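Local coordinates for dipicolinate synthase subunit B (Bacillus halodurans, PDB 3LQK), which probably takes part in synthesis of the spore compound dipicolinate, as subunit B of dipicolinate synthase and a member of the flavoprotein family, at residues G7-F12 with G35-P40; D134-N139 with N167-R172; I155-D160 with P191-K196. All blocks are in the same frame, centred on the assembly; numbering follows the deposited sequence.

Interaction 1 of 3, residues G7-F12 with G35-P40; sequences GKHVGF and GAKVTP
F12 and V38 touch on the densely packed side of two neighbouring strands, with F12 CB 3.7 Å from V38 CG1. Near the start of the same face V10 CG2 meets A36 CB at 3.9 Å. With V10 CG1 anti to the backbone N (chi1 176°), it is the other methyl, beside that N, which faces the alanine. L31 and M28 of helix 25-33 and I180 and L176 of helix 176-184 close over V10 and F12, while V32 covers V38; this half of the contact is apolar and buried.

Between the two faces runs a regular ladder. V10 N donates to K37 O at 2.8 Å and V10 O accepts from T39 N at 2.9 Å, so V10 bonds to the residues before and after its partner V38, as parallel pairing requires. K37 N to K8 O and F12 N to T39 O extend the ladder.

The face of H9, K37 and T39 is more polar, T39 still buried but H9 partly and K37 largely open to solvent. In one of the two conformers deposited for H9, NE2 and T39 OG1 form a nearly straight 2.7 Å hydrogen bond (171°), the hydroxyl lying in the ring plane. K37, extended through chi2, lays CD over the ring, 4.1 Å from its centroid, in a CH-pi contact at the solvent side. Strand 9-13, helix 25-33 and strand 37-41 together form the beta-alpha-beta unit characteristic of Rossmann-like flavoprotein folds.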
loop_
_atom_site.group_PDB
_atom_site.type_symbol
_atom_site.label_atom_id
_atom_site.label_comp_id
_atom_site.label_asym_id
_atom_site.label_seq_id
_atom_site.Cartn_x
_atom_site.Cartn_y
_atom_site.Cartn_z
ATOM N N GLY A 7 15.402 -34.262 -13.827
ATOM C CA GLY A 7 16.552 -33.411 -13.463
ATOM C C GLY A 7 16.179 -32.164 -12.679
ATOM O O GLY A 7 17.061 -31.367 -12.322
ATOM N N LYS A 8 14.894 -31.944 -12.431
ATOM C CA LYS A 8 14.477 -30.687 -11.813
ATOM C C LYS A 8 14.240 -30.904 -10.333
ATOM O O LYS A 8 13.655 -31.920 -9.925
ATOM C CB LYS A 8 13.204 -30.142 -12.434
ATOM C CG LYS A 8 13.224 -29.995 -13.984
ATOM C CD LYS A 8 13.885 -28.688 -14.410
ATOM C CE LYS A 8 14.066 -28.639 -15.921
ATOM N NZ LYS A 8 15.054 -27.550 -16.175
ATOM N N HIS A 9 14.702 -29.917 -9.573
ATOM C CA HIS A 9 14.581 -29.930 -8.129
ATOM C C HIS A 9 13.476 -28.950 -7.755
ATOM O O HIS A 9 13.607 -27.771 -7.900
ATOM C CB HIS A 9 15.939 -29.626 -7.457
ATOM C CG HIS A 9 15.962 -29.927 -5.989
ATOM N ND1 HIS A 9 17.041 -29.627 -5.185
ATOM C CD2 HIS A 9 15.008 -30.448 -5.172
ATOM C CE1 HIS A 9 16.758 -29.972 -3.941
ATOM N NE2 HIS A 9 15.525 -30.459 -3.907
ATOM N N VAL A 10 12.344 -29.495 -7.334
ATOM C CA VAL A 10 11.160 -28.716 -7.009
ATOM C C VAL A 10 10.903 -28.844 -5.516
ATOM O O VAL A 10 10.938 -29.942 -4.951
ATOM C CB VAL A 10 9.958 -29.275 -7.734
ATOM C CG1 VAL A 10 8.662 -28.527 -7.343
ATOM C CG2 VAL A 10 10.206 -29.295 -9.257
ATOM N N GLY A 11 10.739 -27.724 -4.841
ATOM C CA GLY A 11 10.385 -27.704 -3.468
ATOM C C GLY A 11 8.873 -27.668 -3.400
ATOM O O GLY A 11 8.224 -27.036 -4.242
ATOM N N PHE A 12 8.299 -28.317 -2.398
ATOM C CA PHE A 12 6.819 -28.418 -2.245
ATOM C C PHE A 12 6.483 -28.149 -0.786
ATOM O O PHE A 12 6.593 -29.006 0.086
ATOM C CB PHE A 12 6.343 -29.800 -2.690
ATOM C CG PHE A 12 4.909 -29.860 -3.117
ATOM C CD1 PHE A 12 4.585 -30.350 -4.361
ATOM C CD2 PHE A 12 3.876 -29.482 -2.249
ATOM C CE1 PHE A 12 3.258 -30.434 -4.768
ATOM C CE2 PHE A 12 2.541 -29.526 -2.652
ATOM C CZ PHE A 12 2.232 -30.016 -3.903
ATOM N N GLY A 35 9.334 -37.049 -12.982
ATOM C CA GLY A 35 10.778 -37.066 -12.886
ATOM C C GLY A 35 11.405 -36.036 -11.944
ATOM O O GLY A 35 12.628 -35.942 -11.863
ATOM N N ALA A 36 10.589 -35.209 -11.308
ATOM C CA ALA A 36 11.145 -34.150 -10.487
ATOM C C ALA A 36 11.708 -34.797 -9.231
ATOM O O ALA A 36 11.184 -35.808 -8.751
ATOM C CB ALA A 36 10.063 -33.124 -10.112
ATOM N N LYS A 37 12.766 -34.206 -8.714
ATOM C CA LYS A 37 13.200 -34.427 -7.355
ATOM C C LYS A 37 12.472 -33.419 -6.438
ATOM O O LYS A 37 12.661 -32.215 -6.564
ATOM C CB LYS A 37 14.701 -34.194 -7.266
ATOM C CG LYS A 37 15.238 -34.489 -5.860
ATOM C CD LYS A 37 16.746 -34.052 -5.619
ATOM C CE LYS A 37 17.789 -35.094 -6.024
ATOM N NZ LYS A 37 19.149 -34.593 -5.574
ATOM N N VAL A 38 11.609 -33.937 -5.564
ATOM C CA VAL A 38 10.725 -33.112 -4.780
ATOM C C VAL A 38 11.153 -33.103 -3.330
ATOM O O VAL A 38 11.171 -34.158 -2.653
ATOM C CB VAL A 38 9.282 -33.551 -4.888
ATOM C CG1 VAL A 38 8.376 -32.552 -4.180
ATOM C CG2 VAL A 38 8.885 -33.720 -6.433
ATOM N N THR A 39 11.454 -31.892 -2.855
ATOM C CA THR A 39 11.727 -31.667 -1.456
ATOM C C THR A 39 10.541 -31.060 -0.735
ATOM O O THR A 39 10.146 -29.930 -1.062
ATOM C CB THR A 39 12.913 -30.751 -1.300
ATOM O OG1 THR A 39 14.046 -31.398 -1.880
ATOM C CG2 THR A 39 13.199 -30.434 0.220
ATOM N N PRO A 40 9.979 -31.768 0.258
ATOM C CA PRO A 40 8.873 -31.193 1.029
ATOM C C PRO A 40 9.351 -30.185 2.083
ATOM O O PRO A 40 10.402 -30.395 2.747
ATOM C CB PRO A 40 8.210 -32.414 1.692
ATOM C CG PRO A 40 8.969 -33.618 1.149
ATOM C CD PRO A 40 10.298 -33.121 0.737
#

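Interaction 2 of 3, residues D134-N139 with N167-R172; sequences DALGLN and NSLVAR
L136 meets N167 through its backbone and L169 through its side chain, so one residue of the turn grips two of the facing segment. L136 N donates to N167 O at 2.8 Å, with an N-H...O angle of 161°. A135 N is also close to that oxygen, but its angle is too poor for a bond.

The L136 side chain can be followed outward. Its CB lies 3.7 Å from N167 OD1, a contact of carbon with amide oxygen. CG is anti to the carbonyl carbon (chi1 -61°), which swings it over to the strand: it sits 4.0 Å from N167 O and 4.1 Å from L169 CG. At the tip, CD2 reaches L169 CD1 at 3.9 Å, the two leucines crossing at about a right angle. A135 CB fills in beside them, 3.5 Å from L169 CB. Q159 of strand 152-159 and M147 of a third subunit also touch L136. On the more exposed flank, the N167 amide packs alongside the peptide that joins L136 to G137, with CG 3.8 Å from G137 N.

Residues D134 to G137 form a type I beta turn. D134 O accepts from both G137 N and N139 N, which arrive on opposite faces of its carbonyl plane. The side chains repeat this closure: N139 ND2 donates to D134 OD1 at 2.9 Å, on the syn side but 32° out of the carboxylate plane. T132 OG1 also bonds D134 OD1, and N139 ND2 has a second acceptor in G97 O. These bonds shape the connection between strand 126-132 and helix 140-147, a strand-to-helix link of a Rossmann-like domain, here packed against N167 and against L169 of the antiparallel strand 169-171.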
loop_
_atom_site.group_PDB
_atom_site.type_symbol
_atom_site.label_atom_id
_atom_site.label_comp_id
_atom_site.label_asym_id
_atom_site.label_seq_id
_atom_site.Cartn_x
_atom_site.Cartn_y
_atom_site.Cartn_z
ATOM N N ASP A 134 -10.845 -15.404 2.652
ATOM C CA ASP A 134 -10.764 -13.920 2.650
ATOM C C ASP A 134 -9.978 -13.401 1.438
ATOM O O ASP A 134 -9.509 -12.273 1.410
ATOM C CB ASP A 134 -10.155 -13.396 3.966
ATOM C CG ASP A 134 -8.686 -13.800 4.158
ATOM O OD1 ASP A 134 -8.084 -14.580 3.340
ATOM O OD2 ASP A 134 -8.106 -13.311 5.146
ATOM N N ALA A 135 -9.797 -14.256 0.441
ATOM C CA ALA A 135 -9.032 -13.883 -0.725
ATOM C C ALA A 135 -9.597 -12.603 -1.433
ATOM O O ALA A 135 -8.820 -11.777 -1.933
ATOM C CB ALA A 135 -9.010 -15.058 -1.685
ATOM N N LEU A 136 -10.932 -12.428 -1.525
ATOM C CA LEU A 136 -11.490 -11.211 -2.169
ATOM C C LEU A 136 -11.799 -10.125 -1.168
ATOM O O LEU A 136 -12.388 -9.089 -1.530
ATOM C CB LEU A 136 -12.734 -11.518 -2.995
ATOM C CG LEU A 136 -12.507 -12.502 -4.168
ATOM C CD1 LEU A 136 -13.854 -12.943 -4.872
ATOM C CD2 LEU A 136 -11.552 -11.830 -5.163
ATOM N N GLY A 137 -11.490 -10.385 0.087
ATOM C CA GLY A 137 -11.593 -9.382 1.189
ATOM C C GLY A 137 -10.202 -8.857 1.543
ATOM O O GLY A 137 -9.468 -8.400 0.660
ATOM N N LEU A 138 -9.766 -9.053 2.783
ATOM C CA LEU A 138 -8.527 -8.421 3.268
ATOM C C LEU A 138 -7.280 -8.957 2.601
ATOM O O LEU A 138 -6.251 -8.270 2.540
ATOM C CB LEU A 138 -8.387 -8.566 4.813
ATOM C CG LEU A 138 -9.233 -7.582 5.617
ATOM C CD1 LEU A 138 -9.320 -8.100 7.034
ATOM C CD2 LEU A 138 -8.696 -6.108 5.494
ATOM N N ASN A 139 -7.358 -10.179 2.112
ATOM C CA ASN A 139 -6.201 -10.718 1.362
ATOM C C ASN A 139 -6.053 -10.298 -0.127
ATOM O O ASN A 139 -5.054 -10.595 -0.734
ATOM C CB ASN A 139 -6.168 -12.226 1.466
ATOM C CG ASN A 139 -5.019 -12.719 2.307
ATOM O OD1 ASN A 139 -3.902 -12.241 2.158
ATOM N ND2 ASN A 139 -5.286 -13.663 3.203
ATOM N N ASN A 167 -16.000 -14.439 -0.453
ATOM C CA ASN A 167 -14.598 -13.991 -0.575
ATOM C C ASN A 167 -13.561 -15.074 -0.797
ATOM O O ASN A 167 -12.353 -14.781 -0.835
ATOM C CB ASN A 167 -14.206 -13.089 0.587
ATOM C CG ASN A 167 -14.969 -11.778 0.566
ATOM O OD1 ASN A 167 -15.456 -11.363 -0.485
ATOM N ND2 ASN A 167 -15.073 -11.114 1.717
ATOM N N SER A 168 -14.020 -16.323 -0.892
ATOM C CA SER A 168 -13.135 -17.450 -0.954
ATOM C C SER A 168 -12.618 -17.717 -2.352
ATOM O O SER A 168 -13.435 -17.854 -3.273
ATOM C CB SER A 168 -13.872 -18.705 -0.492
ATOM O OG SER A 168 -13.002 -19.821 -0.581
ATOM N N LEU A 169 -11.296 -17.810 -2.509
ATOM C CA LEU A 169 -10.660 -18.322 -3.719
ATOM C C LEU A 169 -9.837 -19.548 -3.378
ATOM O O LEU A 169 -9.165 -19.518 -2.354
ATOM C CB LEU A 169 -9.761 -17.259 -4.353
ATOM C CG LEU A 169 -10.428 -15.995 -4.900
ATOM C CD1 LEU A 169 -9.357 -15.002 -5.471
ATOM C CD2 LEU A 169 -11.474 -16.406 -5.960
ATOM N N VAL A 170 -9.898 -20.586 -4.237
ATOM C CA VAL A 170 -9.127 -21.821 -4.115
ATOM C C VAL A 170 -8.603 -22.236 -5.508
ATOM O O VAL A 170 -9.329 -22.117 -6.521
ATOM C CB VAL A 170 -9.986 -22.963 -3.533
ATOM C CG1 VAL A 170 -9.179 -24.333 -3.362
ATOM C CG2 VAL A 170 -10.612 -22.516 -2.150
ATOM N N ALA A 171 -7.351 -22.661 -5.546
ATOM C CA ALA A 171 -6.694 -23.129 -6.770
ATOM C C ALA A 171 -7.250 -24.487 -7.210
ATOM O O ALA A 171 -7.695 -25.277 -6.397
ATOM C CB ALA A 171 -5.128 -23.235 -6.570
ATOM N N ARG A 172 -7.199 -24.729 -8.510
ATOM C CA ARG A 172 -7.382 -26.018 -9.089
ATOM C C ARG A 172 -6.062 -26.720 -9.027
ATOM O O ARG A 172 -5.195 -26.512 -9.896
ATOM C CB ARG A 172 -7.799 -25.895 -10.561
ATOM C CG ARG A 172 -8.190 -27.225 -11.207
ATOM C CD ARG A 172 -8.583 -27.008 -12.666
ATOM N NE ARG A 172 -9.920 -26.402 -12.831
ATOM C CZ ARG A 172 -10.399 -25.925 -13.996
ATOM N NH1 ARG A 172 -11.647 -25.445 -14.065
ATOM N NH2 ARG A 172 -9.642 -25.933 -15.100
#

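Interaction 3 of 3, residues I155-D160 with P191-K196; sequences IPFGQD and PVLIEK
F157 bonds to both V192 and I194 through its backbone, the pattern of a parallel bridge, by which the tail after helix 176-184 pairs, through a single bridge, with strand 152-159 of the Rossmann-like sheet. The evidence is a pair of bonds around L193: F157 N to V192 O at 2.9 Å, and I194 N to F157 O at 2.8 Å, the second nearly straight with an N-H...O angle of 169°.

CG of F157 occupies the crowded position between backbone N and carbonyl carbon (chi1 61°), which turns the ring back over the tail although its CB starts away from it. One ring face then lies over V192 O, which is 3.9 Å above the plane and displaced toward the rim. V192 and L193 both run side by side with the phenylalanine and point the same way. V192 CG2 meets ring atom CE2 at 3.9 Å; L193 CD1 approaches obliquely, 4.1 Å from CZ. L169 and I130 of neighbouring strands also touch the ring.

I194 packs against the strand backbone, its CD1 3.5 Å from F157 C, and its CG1 also touches P156 CB. L193 N of a third subunit donates to Q159 OE1, so the tail serves the subunit interface too. K196 lays CB 3.5 Å from Q159 O, while its NZ bends away to bond A171 O. At Q159 a water links the two backbones, accepting from Q159 N at 2.8 Å and giving only a weak bond to I194 O.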
loop_
_atom_site.group_PDB
_atom_site.type_symbol
_atom_site.label_atom_id
_atom_site.label_comp_id
_atom_site.label_asym_id
_atom_site.label_seq_id
_atom_site.Cartn_x
_atom_site.Cartn_y
_atom_site.Cartn_z
ATOM N N ILE A 155 -1.221 -21.033 -9.508
ATOM C CA ILE A 155 -1.983 -22.133 -10.009
ATOM C C ILE A 155 -3.384 -21.527 -10.247
ATOM O O ILE A 155 -3.894 -20.779 -9.418
ATOM C CB ILE A 155 -2.108 -23.268 -9.009
ATOM C CG1 ILE A 155 -0.731 -23.835 -8.588
ATOM C CG2 ILE A 155 -3.046 -24.392 -9.544
ATOM C CD1 ILE A 155 -0.829 -24.833 -7.390
ATOM N N PRO A 156 -3.980 -21.806 -11.396
ATOM C CA PRO A 156 -5.237 -21.184 -11.719
ATOM C C PRO A 156 -6.234 -21.383 -10.611
ATOM O O PRO A 156 -6.268 -22.464 -9.968
ATOM C CB PRO A 156 -5.674 -21.953 -12.993
ATOM C CG PRO A 156 -4.433 -22.185 -13.671
ATOM C CD PRO A 156 -3.399 -22.474 -12.574
ATOM N N PHE A 157 -7.047 -20.372 -10.377
ATOM C CA PHE A 157 -7.937 -20.365 -9.212
ATOM C C PHE A 157 -9.335 -19.708 -9.526
ATOM O O PHE A 157 -9.557 -19.083 -10.586
ATOM C CB PHE A 157 -7.237 -19.656 -8.052
ATOM C CG PHE A 157 -6.890 -18.180 -8.350
ATOM C CD1 PHE A 157 -7.829 -17.173 -8.184
ATOM C CD2 PHE A 157 -5.639 -17.828 -8.790
ATOM C CE1 PHE A 157 -7.516 -15.845 -8.468
ATOM C CE2 PHE A 157 -5.332 -16.491 -9.029
ATOM C CZ PHE A 157 -6.272 -15.520 -8.887
ATOM N N GLY A 158 -10.232 -19.790 -8.563
ATOM C CA GLY A 158 -11.594 -19.324 -8.752
ATOM C C GLY A 158 -12.341 -19.372 -7.453
ATOM O O GLY A 158 -11.803 -19.844 -6.450
ATOM N N GLN A 159 -13.588 -18.911 -7.470
ATOM C CA GLN A 159 -14.402 -18.929 -6.279
ATOM C C GLN A 159 -14.930 -20.336 -6.064
ATOM O O GLN A 159 -15.584 -20.906 -6.945
ATOM C CB GLN A 159 -15.574 -18.022 -6.402
ATOM C CG GLN A 159 -15.252 -16.544 -6.417
ATOM C CD GLN A 159 -16.534 -15.710 -6.559
ATOM O OE1 GLN A 159 -17.076 -15.525 -7.663
ATOM N NE2 GLN A 159 -17.006 -15.186 -5.430
ATOM N N ASP A 160 -14.724 -20.899 -4.897
ATOM C CA ASP A 160 -15.187 -22.259 -4.726
ATOM C C ASP A 160 -16.628 -22.358 -4.251
ATOM O O ASP A 160 -17.260 -23.403 -4.466
ATOM C CB ASP A 160 -14.285 -23.048 -3.823
ATOM C CG ASP A 160 -14.150 -22.435 -2.476
ATOM O OD1 ASP A 160 -14.176 -23.228 -1.475
ATOM O OD2 ASP A 160 -14.027 -21.188 -2.426
ATOM N N PRO A 191 -5.721 -19.995 -18.771
ATOM C CA PRO A 191 -6.347 -18.970 -17.997
ATOM C C PRO A 191 -6.041 -19.134 -16.529
ATOM O O PRO A 191 -6.096 -20.212 -15.983
ATOM C CB PRO A 191 -7.832 -19.169 -18.294
ATOM C CG PRO A 191 -7.981 -20.631 -18.675
ATOM C CD PRO A 191 -6.708 -20.909 -19.406
ATOM N N VAL A 192 -5.672 -18.045 -15.872
ATOM C CA VAL A 192 -5.394 -18.083 -14.479
ATOM C C VAL A 192 -6.677 -18.022 -13.677
ATOM O O VAL A 192 -6.716 -18.436 -12.525
ATOM C CB VAL A 192 -4.373 -16.996 -14.085
ATOM C CG1 VAL A 192 -4.939 -15.585 -14.387
ATOM C CG2 VAL A 192 -3.915 -17.181 -12.600
ATOM N N LEU A 193 -7.737 -17.511 -14.268
ATOM C CA LEU A 193 -9.023 -17.477 -13.579
ATOM C C LEU A 193 -9.845 -18.617 -14.141
ATOM O O LEU A 193 -10.091 -18.670 -15.363
ATOM C CB LEU A 193 -9.745 -16.176 -13.850
ATOM C CG LEU A 193 -9.551 -15.029 -12.868
ATOM C CD1 LEU A 193 -8.150 -14.884 -12.426
ATOM C CD2 LEU A 193 -10.135 -13.687 -13.331
ATOM N N ILE A 194 -10.230 -19.544 -13.283
ATOM C CA ILE A 194 -11.084 -20.646 -13.706
ATOM C C ILE A 194 -12.393 -20.745 -12.872
ATOM O O ILE A 194 -12.580 -19.998 -11.890
ATOM C CB ILE A 194 -10.276 -21.969 -13.720
ATOM C CG1 ILE A 194 -9.555 -22.249 -12.368
ATOM C CG2 ILE A 194 -9.247 -21.950 -14.895
ATOM C CD1 ILE A 194 -10.432 -22.510 -11.223
ATOM N N GLU A 195 -13.294 -21.644 -13.275
ATOM C CA GLU A 195 -14.542 -21.908 -12.533
ATOM C C GLU A 195 -14.318 -23.156 -11.713
ATOM O O GLU A 195 -14.043 -24.229 -12.260
ATOM C CB GLU A 195 -15.748 -22.142 -13.455
ATOM C CG GLU A 195 -16.125 -20.950 -14.348
ATOM C CD GLU A 195 -16.955 -19.824 -13.659
ATOM O OE1 GLU A 195 -16.398 -19.152 -12.754
ATOM O OE2 GLU A 195 -18.130 -19.567 -14.094
ATOM N N LYS A 196 -14.312 -22.999 -10.406
ATOM C CA LYS A 196 -14.039 -24.105 -9.518
ATOM C C LYS A 196 -15.197 -25.094 -9.431
ATOM O O LYS A 196 -16.338 -24.714 -9.246
ATOM C CB LYS A 196 -13.621 -23.587 -8.160
ATOM C CG LYS A 196 -12.158 -23.246 -8.071
ATOM C CD LYS A 196 -11.290 -24.481 -8.034
ATOM C CE LYS A 196 -11.544 -25.222 -6.784
ATOM N NZ LYS A 196 -10.626 -26.279 -6.449
HETATM O O HOH W 1 -14.642 -18.207 -10.001
#

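All three contacts reach one sheet, but at different places. Interaction 1 pairs two strands through a full parallel ladder on one side of the chain's centre and meets no other subunit; one of its faces is core and the other partly open to solvent. Interactions 2 and 3, about 11 Å apart between centres, are buried and touch each other: strands 169-171 and 152-159 are neighbours, and S168 OG probably bonds D160 OD2. Interaction 2 relies on a single backbone bond across and leucine packing, interaction 3 on one bridge plus an aromatic ring and a water. Both also pack against the third subunit, unlike interaction 1.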